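Local coordinates for malonyl CoA-acyl carrier protein transacylase (Clostridium perfringens, PDB 3PTW) that probably transfers the malonyl group from malonyl-CoA to acyl carrier protein, which supplies extender units for fatty acid synthesis, at residues C88-G93 and K277-F282; N223-S228 and G232-E237; D258-I263 and K284-N289; G281-K284 and N289-V292; L293-L298 and E302-K307. All blocks are in the same frame, centred on the assembly; numbering follows the deposited sequence.

Contact 1 (C88-G93 and K277-F282)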
# COMPACT_ATOMS: atom_id res chain seq x y z
N CYS A 88 6.31 -3.17 5.42
CA CYS A 88 4.92 -2.78 5.42
C CYS A 88 4.58 -2.17 4.09
O CYS A 88 5.46 -2.03 3.23
CB CYS A 88 4.59 -1.82 6.58
SG CYS A 88 4.93 -0.10 6.31
N GLY A 89 3.30 -1.84 3.94
CA GLY A 89 2.77 -1.17 2.76
C GLY A 89 1.75 -0.11 3.16
O GLY A 89 1.60 0.21 4.35
N LEU A 90 1.06 0.43 2.17
CA LEU A 90 0.06 1.47 2.41
C LEU A 90 -1.19 1.00 1.69
O LEU A 90 -1.30 1.14 0.46
CB LEU A 90 0.55 2.82 1.87
CG LEU A 90 -0.19 4.19 1.89
CD1 LEU A 90 -1.71 4.14 2.01
CD2 LEU A 90 0.34 5.09 2.92
N SER A 91 -2.10 0.40 2.48
CA SER A 91 -3.26 -0.34 1.98
C SER A 91 -2.83 -1.60 1.22
O SER A 91 -2.54 -2.63 1.85
CB SER A 91 -4.23 0.56 1.18
OG SER A 91 -5.35 -0.17 0.70
N LEU A 92 -2.75 -1.54 -0.11
CA LEU A 92 -2.50 -2.73 -0.93
C LEU A 92 -1.15 -3.42 -0.67
O LEU A 92 -1.09 -4.65 -0.63
CB LEU A 92 -2.63 -2.42 -2.42
CG LEU A 92 -2.24 -3.57 -3.37
CD1 LEU A 92 -3.19 -4.77 -3.23
CD2 LEU A 92 -2.18 -3.09 -4.80
N GLY A 93 -0.10 -2.62 -0.51
CA GLY A 93 1.26 -3.15 -0.28
C GLY A 93 1.41 -3.97 1.01
O GLY A 93 2.43 -4.66 1.19
N LYS A 277 7.30 6.35 -6.20
CA LYS A 277 8.13 6.88 -5.12
C LYS A 277 7.27 7.51 -4.04
O LYS A 277 7.77 8.24 -3.20
CB LYS A 277 9.17 7.88 -5.69
CG LYS A 277 10.26 7.24 -6.57
CD LYS A 277 11.03 8.25 -7.46
CE LYS A 277 10.23 8.68 -8.71
NZ LYS A 277 9.80 7.56 -9.65
N ALA A 278 5.97 7.24 -4.06
CA ALA A 278 5.07 7.84 -3.08
C ALA A 278 5.52 7.57 -1.63
O ALA A 278 5.56 8.48 -0.81
CB ALA A 278 3.62 7.38 -3.31
N LEU A 279 5.88 6.33 -1.32
CA LEU A 279 6.15 5.97 0.08
C LEU A 279 7.47 6.53 0.55
O LEU A 279 7.59 6.95 1.71
CB LEU A 279 6.07 4.46 0.34
CG LEU A 279 4.81 3.71 -0.10
CD1 LEU A 279 4.85 2.28 0.43
CD2 LEU A 279 3.53 4.44 0.34
N SER A 280 8.45 6.55 -0.36
CA SER A 280 9.71 7.24 -0.13
C SER A 280 9.44 8.68 0.27
O SER A 280 10.01 9.20 1.24
CB SER A 280 10.60 7.23 -1.39
OG SER A 280 11.24 5.99 -1.57
N GLY A 281 8.56 9.32 -0.49
CA GLY A 281 8.17 10.71 -0.21
C GLY A 281 7.62 10.92 1.18
O GLY A 281 7.94 11.91 1.85
N PHE A 282 6.77 10.00 1.62
CA PHE A 282 6.18 10.05 2.96
C PHE A 282 7.22 9.81 4.06
O PHE A 282 7.24 10.55 5.05
CB PHE A 282 5.02 9.05 3.12
CG PHE A 282 3.79 9.36 2.26
CD1 PHE A 282 3.28 10.66 2.16
CD2 PHE A 282 3.11 8.33 1.61
CE1 PHE A 282 2.14 10.94 1.37
CE2 PHE A 282 1.97 8.58 0.82
CZ PHE A 282 1.48 9.89 0.71
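Leu90 sits inside a GxSxG sequence that fits the nucleophile elbow of acyltransferases, and it packs against Leu279 and Phe282 of helix 278-286. Leu90 CB meets Leu279 CD2 at 3.7 Å. Leu90 CG follows at 4.0 Å from the same methyl, Leu279 CD2. The two leucine side chains meet at a slant, and one branch of Leu279 does the touching. Leu90 has its CG opposite the backbone N (chi1 179°). This sends the branched end past Leu279 toward Phe282. There Leu90 CD2 makes a looser approach to Phe282 CE2, at 4.4 Å. No hydrogen bond crosses the contact.

The likely elbow is the tight turn that follows strand 86-89. Gly89 CA and Gly93 CA lie only 3.9 Å apart, which shows how closely the backbone folds on itself here. Ser91, at the middle of the turn, has positive phi (65°), the strained backbone expected of an elbow. It is probably the acyl-carrying serine, as in relatives. Its OG is hydrogen-bonded to Arg116 NH2, and its backbone N to Asn229 OD1. Leu90 CB points to the helix. On the helix side, Glu272 takes the backbone N-H groups of Leu279 and Ser280 in the first turn. Phe255 of helix 255-264 touches both Leu90 and Phe282.

Contact 2 (N223-S228 and G232-E237)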
# COMPACT_ATOMS: atom_id res chain seq x y z
N ASN A 223 6.91 -14.87 8.94
CA ASN A 223 8.33 -14.68 9.20
C ASN A 223 8.61 -13.20 9.30
O ASN A 223 8.03 -12.40 8.55
CB ASN A 223 9.15 -15.23 8.06
CG ASN A 223 9.40 -16.68 8.20
OD1 ASN A 223 10.35 -17.10 8.88
ND2 ASN A 223 8.55 -17.48 7.58
N GLY A 224 9.49 -12.82 10.21
CA GLY A 224 9.83 -11.42 10.41
C GLY A 224 8.66 -10.57 10.87
O GLY A 224 7.69 -11.06 11.46
N ILE A 225 8.77 -9.28 10.60
CA ILE A 225 7.85 -8.30 11.17
C ILE A 225 7.13 -7.61 10.03
O ILE A 225 7.77 -7.12 9.09
CB ILE A 225 8.59 -7.27 12.05
CG1 ILE A 225 9.15 -7.95 13.31
CG2 ILE A 225 7.66 -6.12 12.45
CD1 ILE A 225 10.18 -7.10 14.07
N VAL A 226 5.81 -7.60 10.11
CA VAL A 226 4.99 -6.88 9.15
C VAL A 226 4.17 -5.91 9.97
O VAL A 226 3.60 -6.29 11.01
CB VAL A 226 4.07 -7.83 8.35
CG1 VAL A 226 3.13 -7.04 7.45
CG2 VAL A 226 4.89 -8.80 7.54
N MET A 227 4.14 -4.65 9.53
CA MET A 227 3.34 -3.63 10.20
C MET A 227 1.90 -3.66 9.69
O MET A 227 1.64 -3.78 8.47
CB MET A 227 3.93 -2.22 10.02
CG MET A 227 5.34 -2.05 10.56
SD MET A 227 5.43 -2.42 12.33
CE MET A 227 7.17 -2.32 12.69
N SER A 228 0.97 -3.58 10.63
CA SER A 228 -0.44 -3.51 10.29
C SER A 228 -0.89 -2.07 10.13
O SER A 228 -0.68 -1.25 11.04
CB SER A 228 -1.30 -4.23 11.34
OG SER A 228 -2.65 -3.74 11.33
N GLY A 232 -1.38 0.29 13.38
CA GLY A 232 -0.29 1.26 13.48
C GLY A 232 0.94 0.66 14.14
O GLY A 232 1.73 1.37 14.75
N GLU A 233 1.09 -0.66 14.03
CA GLU A 233 2.17 -1.40 14.70
C GLU A 233 2.19 -2.84 14.20
O GLU A 233 1.34 -3.23 13.38
CB GLU A 233 2.03 -1.37 16.23
CG GLU A 233 0.71 -1.86 16.77
CD GLU A 233 0.55 -1.66 18.27
OE1 GLU A 233 1.16 -0.72 18.83
OE2 GLU A 233 -0.20 -2.45 18.89
N ALA A 234 3.15 -3.62 14.69
CA ALA A 234 3.40 -4.95 14.14
C ALA A 234 2.24 -5.92 14.38
O ALA A 234 1.59 -5.87 15.43
CB ALA A 234 4.73 -5.52 14.71
N TYR A 235 1.99 -6.79 13.39
CA TYR A 235 1.24 -8.02 13.61
C TYR A 235 1.93 -8.81 14.71
O TYR A 235 3.16 -8.98 14.67
CB TYR A 235 1.25 -8.89 12.36
CG TYR A 235 0.25 -8.54 11.27
CD1 TYR A 235 -0.96 -9.22 11.18
CD2 TYR A 235 0.54 -7.57 10.32
CE1 TYR A 235 -1.88 -8.93 10.16
CE2 TYR A 235 -0.37 -7.26 9.30
CZ TYR A 235 -1.58 -7.95 9.23
OH TYR A 235 -2.50 -7.65 8.23
N LEU A 236 1.16 -9.28 15.68
CA LEU A 236 1.65 -10.19 16.71
C LEU A 236 1.10 -11.57 16.37
O LEU A 236 0.12 -11.68 15.63
CB LEU A 236 1.22 -9.72 18.11
CG LEU A 236 1.61 -8.28 18.50
CD1 LEU A 236 1.15 -7.91 19.92
CD2 LEU A 236 3.12 -8.04 18.35
N GLU A 237 1.74 -12.62 16.87
CA GLU A 237 1.29 -13.96 16.48
C GLU A 237 -0.09 -14.33 17.06
O GLU A 237 -0.76 -15.19 16.49
CB GLU A 237 2.36 -15.04 16.70
CG GLU A 237 3.45 -14.72 17.73
CD GLU A 237 3.08 -15.12 19.14
OE1 GLU A 237 2.00 -15.72 19.34
OE2 GLU A 237 3.88 -14.84 20.07
O HOH W 1 4.84 -9.13 12.56
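Val226 O is approached by several groups of 232-237. Tyr235 N donates to it at 2.9 Å, almost in line with the carbonyl bond (171°). Ala234 CA also comes to 3.4 Å of Val226 O, as a C-H...O contact. The edge of the Tyr235 ring lies beside the same oxygen, with Val226 O close to the ring plane. On the next bond, Ser228 N donates to Glu233 O at 2.8 Å.

These bonds join strand 225-228 to the short strand 233-234 in a beta hairpin at one edge of the main sheet. Two residues, Gly232 and Glu233, stand across from the single Ser228, a G1 beta bulge. Gly232 has the positive phi (74°) of that bulge, and Gly232 N bonds to Ser228 O at 2.9 Å. Farther along, a water bridges the strands: it accepts from Val226 N and donates to Tyr235 O.

The Tyr235 ring lies alongside Val226, where Val226 CG1 is 3.9 Å from Tyr235 CD2. Ser228 CB makes an off-centre CH-pi contact with the ring, 4.2 Å from the centroid. The hydroxyl of Tyr235 bonds to Glu94, and Ser228 OG to Lys231 N. On another side Ile225 CG2 meets Ala234 CB at 3.7 Å, and the bent Met227 chain brings Met227 SD to 3.5 Å from Ala234 N.

Contact 3 (D258-I263 and K284-N289)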
# COMPACT_ATOMS: atom_id res chain seq x y z
N ASP A 258 3.06 3.19 11.36
CA ASP A 258 3.80 2.03 10.86
C ASP A 258 5.27 2.38 10.68
O ASP A 258 6.15 1.68 11.18
CB ASP A 258 3.23 1.53 9.52
CG ASP A 258 1.94 0.76 9.69
OD1 ASP A 258 1.71 0.18 10.78
OD2 ASP A 258 1.16 0.69 8.71
N ILE A 259 5.54 3.49 9.98
CA ILE A 259 6.91 3.94 9.73
C ILE A 259 7.63 4.22 11.05
O ILE A 259 8.75 3.77 11.26
CB ILE A 259 6.95 5.19 8.81
CG1 ILE A 259 6.32 4.86 7.45
CG2 ILE A 259 8.39 5.74 8.69
CD1 ILE A 259 6.98 3.66 6.69
N GLU A 260 6.95 4.95 11.93
CA GLU A 260 7.46 5.32 13.25
C GLU A 260 7.91 4.07 14.02
O GLU A 260 9.00 4.04 14.59
CB GLU A 260 6.36 6.10 14.01
CG GLU A 260 6.79 7.44 14.63
CD GLU A 260 5.88 8.63 14.23
OE1 GLU A 260 6.43 9.65 13.76
OE2 GLU A 260 4.64 8.57 14.40
N LYS A 261 7.06 3.04 14.02
CA LYS A 261 7.38 1.77 14.68
C LYS A 261 8.54 1.05 14.03
O LYS A 261 9.39 0.45 14.71
CB LYS A 261 6.14 0.87 14.75
CG LYS A 261 5.13 1.30 15.81
CD LYS A 261 5.60 0.93 17.21
CE LYS A 261 4.81 1.70 18.26
NZ LYS A 261 5.45 3.01 18.57
N MET A 262 8.61 1.11 12.70
CA MET A 262 9.72 0.52 11.97
C MET A 262 11.03 1.15 12.44
O MET A 262 11.99 0.45 12.72
CB MET A 262 9.54 0.66 10.45
CG MET A 262 8.48 -0.27 9.87
SD MET A 262 8.24 -0.17 8.09
CE MET A 262 9.63 -1.16 7.51
N ILE A 263 11.04 2.48 12.54
CA ILE A 263 12.21 3.23 13.01
C ILE A 263 12.53 2.90 14.47
O ILE A 263 13.69 2.70 14.81
CB ILE A 263 12.03 4.76 12.80
CG1 ILE A 263 12.04 5.07 11.29
CG2 ILE A 263 13.10 5.57 13.58
CD1 ILE A 263 11.88 6.53 10.92
N LYS A 284 10.53 10.35 4.01
CA LYS A 284 11.45 11.49 4.10
C LYS A 284 10.88 12.66 4.90
O LYS A 284 11.63 13.39 5.54
CB LYS A 284 11.91 11.95 2.72
CG LYS A 284 12.86 10.99 2.02
CD LYS A 284 13.10 11.40 0.58
CE LYS A 284 14.42 12.11 0.39
NZ LYS A 284 14.70 12.30 -1.08
N LYS A 285 9.55 12.82 4.85
CA LYS A 285 8.82 13.83 5.63
C LYS A 285 8.57 13.42 7.08
O LYS A 285 8.41 14.28 7.95
CB LYS A 285 7.49 14.15 4.96
CG LYS A 285 7.63 15.05 3.75
CD LYS A 285 6.41 15.02 2.84
CE LYS A 285 6.88 15.26 1.40
NZ LYS A 285 5.79 15.71 0.54
N ILE A 286 8.50 12.11 7.33
CA ILE A 286 8.37 11.60 8.70
C ILE A 286 9.72 11.77 9.43
O ILE A 286 9.78 12.29 10.56
CB ILE A 286 7.86 10.12 8.72
CG1 ILE A 286 6.37 10.05 8.30
CG2 ILE A 286 8.05 9.46 10.09
CD1 ILE A 286 5.99 8.78 7.58
N ASN A 287 10.80 11.37 8.77
CA ASN A 287 12.12 11.39 9.38
C ASN A 287 13.15 11.71 8.30
O ASN A 287 13.30 10.96 7.33
CB ASN A 287 12.41 10.05 10.07
CG ASN A 287 13.73 10.04 10.82
OD1 ASN A 287 14.81 10.17 10.22
ND2 ASN A 287 13.66 9.84 12.12
N LYS A 288 13.83 12.84 8.48
CA LYS A 288 14.74 13.36 7.46
C LYS A 288 16.13 12.71 7.51
O LYS A 288 16.96 12.97 6.63
CB LYS A 288 14.87 14.88 7.64
CG LYS A 288 14.96 15.67 6.34
CD LYS A 288 14.89 17.19 6.60
CE LYS A 288 13.49 17.63 7.08
NZ LYS A 288 13.52 18.96 7.75
N ASN A 289 16.37 11.87 8.51
CA ASN A 289 17.72 11.33 8.78
C ASN A 289 17.98 9.95 8.22
O ASN A 289 19.10 9.65 7.80
CB ASN A 289 18.01 11.34 10.28
CG ASN A 289 17.97 12.73 10.86
OD1 ASN A 289 17.30 12.97 11.86
ND2 ASN A 289 18.68 13.66 10.23
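Ile286 has the most surface buried here, and it reaches from the end of helix 278-286 to Ile259 on helix 255-264. Its two methyl-bearing branches split the work. Ile286 CD1 lies 3.9 Å from Ile259 CB and equally near Ile259 CG1. Ile286 CG2 lies 4.0 Å from Ile259 CG2. That same Ile286 methyl has Glu260 OE1 beside it, where the bent glutamate chain curls over. Ile259 starts toward Ile286, but its chi2 of -57° folds CD1 away, so the body of the side chain makes the contact.

One turn on, Ile263 is extended and its CD1 reaches 3.7 Å from Asn287 CB. The same methyl lies 3.9 Å from Asn287 ND2, so it rests against the amide end as well. The two helices lie next to each other on one face of the main sheet, where Ile259 and Ile263 also touch Phe270 of strand 269-273. Asn287 is where the chain leaves the helix. Its chi1 of -176° and chi2 of -63° together bring OD1 back to the chain, where it accepts from Asn289 N at 2.9 Å, an Asx turn. Val290 N bonds to OD1 too, so two N-H groups hold the amide oxygen. The amide is thereby fixed while Ile263 CD1 rests against its CB and ND2. Pro163, from a loop, touches Ile286.

Contact 4 (G281-K284 and N289-V292)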
# COMPACT_ATOMS: atom_id res chain seq x y z
N GLY A 281 8.56 9.32 -0.49
CA GLY A 281 8.17 10.71 -0.21
C GLY A 281 7.62 10.92 1.18
O GLY A 281 7.94 11.91 1.85
N PHE A 282 6.77 10.00 1.62
CA PHE A 282 6.18 10.05 2.96
C PHE A 282 7.22 9.81 4.06
O PHE A 282 7.24 10.55 5.05
CB PHE A 282 5.02 9.05 3.12
CG PHE A 282 3.79 9.36 2.26
CD1 PHE A 282 3.28 10.66 2.16
CD2 PHE A 282 3.11 8.33 1.61
CE1 PHE A 282 2.14 10.94 1.37
CE2 PHE A 282 1.97 8.58 0.82
CZ PHE A 282 1.48 9.89 0.71
N VAL A 283 8.09 8.81 3.88
CA VAL A 283 9.14 8.54 4.87
C VAL A 283 10.06 9.74 5.10
O VAL A 283 10.33 10.11 6.25
CB VAL A 283 10.00 7.31 4.51
CG1 VAL A 283 11.14 7.14 5.54
CG2 VAL A 283 9.13 6.05 4.44
N LYS A 284 10.53 10.35 4.01
CA LYS A 284 11.45 11.49 4.10
C LYS A 284 10.88 12.66 4.90
O LYS A 284 11.63 13.39 5.54
CB LYS A 284 11.91 11.95 2.72
CG LYS A 284 12.86 10.99 2.02
CD LYS A 284 13.10 11.40 0.58
CE LYS A 284 14.42 12.11 0.39
NZ LYS A 284 14.70 12.30 -1.08
N ASN A 289 16.37 11.87 8.51
CA ASN A 289 17.72 11.33 8.78
C ASN A 289 17.98 9.95 8.22
O ASN A 289 19.10 9.65 7.80
CB ASN A 289 18.01 11.34 10.28
CG ASN A 289 17.97 12.73 10.86
OD1 ASN A 289 17.30 12.97 11.86
ND2 ASN A 289 18.68 13.66 10.23
N VAL A 290 16.96 9.11 8.21
CA VAL A 290 17.08 7.75 7.69
C VAL A 290 17.37 7.76 6.19
O VAL A 290 16.99 8.69 5.47
CB VAL A 290 15.80 6.91 7.98
CG1 VAL A 290 15.54 6.85 9.47
CG2 VAL A 290 14.59 7.48 7.24
N THR A 291 18.04 6.71 5.73
CA THR A 291 18.29 6.54 4.31
C THR A 291 17.04 5.98 3.64
O THR A 291 16.41 5.03 4.12
CB THR A 291 19.49 5.62 4.07
OG1 THR A 291 20.63 6.13 4.79
CG2 THR A 291 19.81 5.55 2.60
N VAL A 292 16.68 6.59 2.52
CA VAL A 292 15.49 6.20 1.81
C VAL A 292 15.89 5.90 0.37
O VAL A 292 16.54 6.72 -0.28
CB VAL A 292 14.43 7.32 1.86
CG1 VAL A 292 13.30 7.03 0.89
CG2 VAL A 292 13.87 7.47 3.27
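Val283 is the first residue of 281-284 to touch 289-292, and one of its methyls makes both close contacts. Val283 CG1 lies 3.6 Å from Val292 CG2. The same CG1 is 3.9 Å from Val290 CG2, and there the two valine side chains cross at about a right angle. Val283 chi1 is 176°, which places CG1 opposite the backbone N and aims it at the strand. Val290 presents CG2 from the crowded position between its own N and carbonyl carbon.

Lys284 comes next. It offers the base of its chain and not its charge: Lys284 CG is 3.9 Å from Val292 CG2 and 4.0 Å from Val292 CB. Val292 CG2 is thus touched by both helix residues. Beyond CG the lysine chain bends at chi3 (101°) and runs on along the surface.

The segments belong to a beta-alpha-beta unit: strand 269-273, helix 278-286, strand 291-295. Val292 points to the helix from the strand, and Val290, just before it, reaches in with CG2. Thr291, between them, turns to the other side and meets Lys307 and Met311 of helix 298-315. Val283 and Val290 also touch Phe270 of the neighbouring strand.

No hydrogen bond crosses between the segments. The helix is therefore held to this edge strand here by packing of branched methyls, with the lysine's methylene at the rim.

Contact 5 (L293-L298 and E302-K307)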
# COMPACT_ATOMS: atom_id res chain seq x y z
N LEU A 293 15.54 4.70 -0.09
CA LEU A 293 15.84 4.26 -1.45
C LEU A 293 14.61 3.62 -2.07
O LEU A 293 13.61 3.37 -1.38
CB LEU A 293 17.01 3.26 -1.45
CG LEU A 293 18.31 3.70 -0.76
CD1 LEU A 293 19.23 2.50 -0.54
CD2 LEU A 293 19.04 4.80 -1.55
N ASN A 294 14.66 3.37 -3.38
CA ASN A 294 13.55 2.74 -4.08
C ASN A 294 14.04 1.91 -5.26
O ASN A 294 15.09 2.21 -5.85
CB ASN A 294 12.49 3.76 -4.54
CG ASN A 294 12.91 4.51 -5.80
OD1 ASN A 294 13.62 5.51 -5.72
ND2 ASN A 294 12.47 4.03 -6.97
N VAL A 295 13.30 0.85 -5.58
CA VAL A 295 13.53 0.07 -6.80
C VAL A 295 12.22 -0.13 -7.57
O VAL A 295 11.28 -0.69 -7.03
CB VAL A 295 14.20 -1.32 -6.55
CG1 VAL A 295 14.73 -1.89 -7.86
CG2 VAL A 295 15.34 -1.24 -5.52
N GLU A 296 12.18 0.37 -8.80
CA GLU A 296 11.07 0.15 -9.74
C GLU A 296 11.58 -0.19 -11.14
O GLU A 296 10.82 -0.68 -11.97
CB GLU A 296 10.13 1.38 -9.80
CG GLU A 296 10.69 2.65 -10.48
CD GLU A 296 9.70 3.83 -10.47
OE1 GLU A 296 8.54 3.67 -10.94
OE2 GLU A 296 10.07 4.93 -10.00
N ASP A 297 12.85 0.08 -11.41
CA ASP A 297 13.43 -0.15 -12.73
C ASP A 297 14.93 -0.33 -12.63
O ASP A 297 15.46 -0.43 -11.53
CB ASP A 297 13.04 0.97 -13.73
CG ASP A 297 13.29 2.38 -13.19
OD1 ASP A 297 14.17 2.57 -12.32
OD2 ASP A 297 12.60 3.32 -13.66
N LEU A 298 15.61 -0.39 -13.77
CA LEU A 298 17.06 -0.54 -13.79
C LEU A 298 17.82 0.61 -13.14
O LEU A 298 18.74 0.38 -12.36
CB LEU A 298 17.55 -0.77 -15.22
CG LEU A 298 17.85 -2.20 -15.66
CD1 LEU A 298 17.01 -3.25 -14.93
CD2 LEU A 298 17.72 -2.34 -17.18
N GLU A 302 20.05 0.21 -9.66
CA GLU A 302 21.49 0.45 -9.68
C GLU A 302 21.88 1.51 -8.67
O GLU A 302 22.89 1.36 -7.98
CB GLU A 302 21.96 0.83 -11.09
CG GLU A 302 21.78 -0.28 -12.13
CD GLU A 302 22.63 -1.52 -11.86
OE1 GLU A 302 22.81 -1.92 -10.69
OE2 GLU A 302 23.13 -2.12 -12.85
N LYS A 303 21.07 2.57 -8.57
CA LYS A 303 21.22 3.58 -7.53
C LYS A 303 21.14 2.91 -6.15
O LYS A 303 22.00 3.12 -5.30
CB LYS A 303 20.15 4.67 -7.69
CG LYS A 303 20.07 5.71 -6.58
CD LYS A 303 19.37 6.99 -7.07
CE LYS A 303 19.03 7.93 -5.91
NZ LYS A 303 19.01 9.38 -6.30
N THR A 304 20.12 2.07 -5.96
CA THR A 304 19.91 1.38 -4.69
C THR A 304 21.07 0.43 -4.35
O THR A 304 21.64 0.51 -3.25
CB THR A 304 18.54 0.67 -4.65
OG1 THR A 304 17.52 1.66 -4.66
CG2 THR A 304 18.37 -0.18 -3.42
N LEU A 305 21.43 -0.44 -5.28
CA LEU A 305 22.55 -1.36 -5.08
C LEU A 305 23.85 -0.62 -4.80
O LEU A 305 24.66 -1.04 -3.97
CB LEU A 305 22.74 -2.31 -6.28
CG LEU A 305 21.65 -3.33 -6.63
CD1 LEU A 305 22.07 -4.15 -7.84
CD2 LEU A 305 21.27 -4.24 -5.46
N SER A 306 24.05 0.50 -5.51
CA SER A 306 25.24 1.33 -5.32
C SER A 306 25.32 1.88 -3.89
O SER A 306 26.39 1.84 -3.25
CB SER A 306 25.27 2.47 -6.34
OG SER A 306 26.59 2.93 -6.52
N LYS A 307 24.19 2.38 -3.38
CA LYS A 307 24.12 2.84 -1.99
C LYS A 307 24.35 1.69 -0.99
O LYS A 307 25.09 1.84 -0.02
CB LYS A 307 22.78 3.54 -1.71
CG LYS A 307 22.63 4.07 -0.27
CD LYS A 307 23.76 5.02 0.11
CE LYS A 307 23.45 5.75 1.39
NZ LYS A 307 24.57 6.62 1.83
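Thr304 OG1 lies 2.8 Å from Asn294 O, and Ser300 O is a second possible partner. The hydroxyl has one proton for both, and which carbonyl receives it is not settled. Thr304 OG1 is anti to its own carbonyl carbon (chi1 -67°), which turns it toward the strand. Thr304 CB and CG2 are both 3.8 Å from Val295 CG2, and Leu293 CB lies 3.6 Å from the hydroxyl oxygen, Thr304 OG1.

Leu293 CD1 is 3.8 Å from Lys307 CG, and the two side chains meet almost at right angles. The lysine chain then bends at chi2, which takes its amine away from the strand.

At the other end Glu302 N donates to Leu298 O at 3.0 Å, a helical bond of the first turn of helix 298-315. Asp297 is the N-cap of that helix, and its side chain caps a backbone N. Its OD1 is also bonded to Ser300 OG, which pairs with Glu296 N in turn. Glu296 is held by Lys277, Tyr15 and Gly276, and Leu298 N by Glu21.

The axes of strand 293-295 and the helical stretch 302-307 come within 7.6 Å, at 135° between their directions. Glu296 N, Leu298 N and the carboxylates of Glu296 and Asp297 thus have partners at the turn. Beyond it, the Thr304 hydroxyl lies close to a strand carbonyl, and carbons of Leu293, Val295 and the Lys307 chain do the rest.

Overall arrangement
Contacts 1, 2, 4 and 5 all reach the mixed sheet; contact 2 is on one edge strand and contacts 4 and 5 on the other, so contacts 2 and 5 stand about 26 Å apart, centre to centre. Contact 1 lies between, at the likely nucleophile turn. It touches contact 2 through Cys88 CB and Met227 CB (3.5 Å), and contact 3 through Cys88 SG and Met262 SD (3.8 Å). Helix 278-286 serves contacts 1, 3 and 4. Contacts 3 and 4 have centres about 6 Å apart and meet where Ile259 CD1 nears Val283 CG2 (3.9 Å). A salt bridge from Lys277 NZ to Glu296 OE2 (2.7 Å) joins contact 1 to contact 5.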